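Local coordinates for protein enoyl-CoA hydratase subunit II (PDB 2EJ5) that probably hydrates the double bond of enoyl-CoA thioesters, perhaps as part of phenylacetic acid breakdown, at residues T4-V9 and T17-D22. Numbering follows the deposited sequence.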
# COMPACT_ATOMS: atom_id res chain seq x y z
N THR A 4 11.55 -13.58 -31.84
CA THR A 4 10.28 -12.98 -31.43
C THR A 4 10.48 -11.63 -30.73
O THR A 4 9.52 -10.92 -30.49
CB THR A 4 9.49 -13.90 -30.49
OG1 THR A 4 10.23 -14.06 -29.27
CG2 THR A 4 9.23 -15.27 -31.14
N ILE A 5 11.73 -11.34 -30.39
CA ILE A 5 12.09 -10.04 -29.83
C ILE A 5 13.32 -9.50 -30.55
O ILE A 5 14.03 -10.24 -31.28
CB ILE A 5 12.39 -10.12 -28.30
CG1 ILE A 5 13.76 -10.76 -28.06
CG2 ILE A 5 11.24 -10.85 -27.54
CD1 ILE A 5 14.28 -10.58 -26.67
N ARG A 6 13.58 -8.22 -30.31
CA ARG A 6 14.76 -7.52 -30.76
C ARG A 6 15.46 -7.04 -29.49
O ARG A 6 14.83 -6.52 -28.56
CB ARG A 6 14.35 -6.35 -31.68
CG ARG A 6 15.45 -5.77 -32.57
CD ARG A 6 14.81 -4.97 -33.75
NE ARG A 6 14.15 -3.74 -33.30
CZ ARG A 6 12.99 -3.28 -33.76
NH1 ARG A 6 12.30 -3.95 -34.69
NH2 ARG A 6 12.49 -2.15 -33.26
N TYR A 7 16.77 -7.29 -29.44
CA TYR A 7 17.60 -6.87 -28.35
C TYR A 7 18.75 -6.09 -28.95
O TYR A 7 19.51 -6.62 -29.74
CB TYR A 7 18.11 -8.08 -27.56
CG TYR A 7 18.98 -7.74 -26.38
CD1 TYR A 7 18.43 -7.31 -25.16
CD2 TYR A 7 20.36 -7.85 -26.47
CE1 TYR A 7 19.24 -6.99 -24.07
CE2 TYR A 7 21.17 -7.52 -25.41
CZ TYR A 7 20.61 -7.10 -24.20
OH TYR A 7 21.45 -6.81 -23.14
N GLU A 8 18.84 -4.82 -28.57
CA GLU A 8 19.83 -3.91 -29.14
C GLU A 8 20.30 -2.99 -28.02
O GLU A 8 19.49 -2.33 -27.38
CB GLU A 8 19.16 -3.11 -30.26
CG GLU A 8 20.12 -2.43 -31.22
CD GLU A 8 19.38 -1.73 -32.36
OE1 GLU A 8 18.28 -2.19 -32.79
OE2 GLU A 8 19.92 -0.70 -32.84
N VAL A 9 21.60 -2.97 -27.76
CA VAL A 9 22.17 -1.99 -26.86
C VAL A 9 22.52 -0.72 -27.68
O VAL A 9 23.23 -0.78 -28.69
CB VAL A 9 23.40 -2.55 -26.08
CG1 VAL A 9 24.02 -1.50 -25.14
CG2 VAL A 9 23.02 -3.79 -25.27
N THR A 17 12.77 -5.10 -27.46
CA THR A 17 11.53 -4.85 -28.16
C THR A 17 10.81 -6.18 -28.39
O THR A 17 11.35 -7.10 -29.04
CB THR A 17 11.78 -4.09 -29.47
OG1 THR A 17 12.36 -2.81 -29.17
CG2 THR A 17 10.53 -3.91 -30.24
N LEU A 18 9.59 -6.30 -27.85
CA LEU A 18 8.74 -7.45 -28.11
C LEU A 18 8.26 -7.40 -29.55
O LEU A 18 7.72 -6.38 -29.98
CB LEU A 18 7.52 -7.43 -27.19
CG LEU A 18 7.80 -7.22 -25.69
CD1 LEU A 18 6.48 -7.30 -24.90
CD2 LEU A 18 8.84 -8.24 -25.15
N ASN A 19 8.42 -8.49 -30.30
CA ASN A 19 8.41 -8.40 -31.78
C ASN A 19 7.56 -9.47 -32.51
O ASN A 19 8.08 -10.27 -33.28
CB ASN A 19 9.86 -8.37 -32.26
CG ASN A 19 10.03 -7.74 -33.64
OD1 ASN A 19 9.14 -7.05 -34.14
ND2 ASN A 19 11.21 -7.94 -34.24
N ARG A 20 6.25 -9.49 -32.25
CA ARG A 20 5.28 -10.28 -33.01
C ARG A 20 4.16 -9.31 -33.31
O ARG A 20 3.03 -9.49 -32.89
CB ARG A 20 4.79 -11.51 -32.22
CG ARG A 20 5.89 -12.56 -32.01
CD ARG A 20 5.41 -13.82 -31.28
NE ARG A 20 4.51 -14.66 -32.07
CZ ARG A 20 3.22 -14.84 -31.82
NH1 ARG A 20 2.66 -14.24 -30.77
NH2 ARG A 20 2.47 -15.62 -32.61
N PRO A 21 4.49 -8.25 -34.05
CA PRO A 21 3.53 -7.18 -34.26
C PRO A 21 2.20 -7.64 -34.85
O PRO A 21 1.17 -7.09 -34.49
CB PRO A 21 4.28 -6.18 -35.17
CG PRO A 21 5.37 -6.97 -35.80
CD PRO A 21 5.76 -7.99 -34.75
N ASP A 22 2.19 -8.65 -35.73
CA ASP A 22 0.90 -9.10 -36.30
C ASP A 22 -0.04 -9.71 -35.25
O ASP A 22 -1.27 -9.72 -35.42
CB ASP A 22 1.10 -10.08 -37.46
CG ASP A 22 2.17 -9.63 -38.45
OD1 ASP A 22 2.46 -8.42 -38.53
OD2 ASP A 22 2.71 -10.52 -39.16
O HOH W 1 15.05 -3.39 -29.61
O HOH W 2 11.78 -0.60 -30.58
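Arg6 and Thr17 stand side by side on the same face of the sheet. With CG anti to the backbone N (chi1 -162°) and a bend at chi3, the arginine chain brings its guanidinium round until one face lies over the Thr17 methyl, off centre toward the rim, with Arg6 NH2 4.0 Å from Thr17 CG2. Arginine suits this exposed face, being long enough to lie over a methyl and still bind water. The threonine suits its place because its other branch is polar: OG1 binds two waters, one of them 2.7 Å away and weakly bonded also to Arg6 NH2, the other weakly bonded to Arg6 O. Asn19 ND2 approaches the guanidinium obliquely, the amide turned 73° from its plane. Beneath, Arg6 and Thr17 form an antiparallel hydrogen-bonded pair, Arg6 N to Thr17 O at 2.8 Å and Thr17 N to Arg6 O at 2.7 Å. This is the open end of the beta hairpin of strands 5-10 and 13-18, which edges the main sheet of the crotonase fold. On the other face, among branched apolar side chains, Ile5 CG2 lies 4.3 Å from Leu18 CD2, and Leu18 packs on Met31 of helix 29-44. Past the strand ends a weak bond from Asn19 N to Thr4 O (2.7 Å) prolongs the pairing. Arg20 combines an aliphatic part alongside Thr4, Arg20 CD 4.1 Å from Thr4 CG2, with a charged end: NH1 donates to Ala26 O and salt-bridges Asp65. Thr4 OG1 is hydrogen-bonded to Glu34.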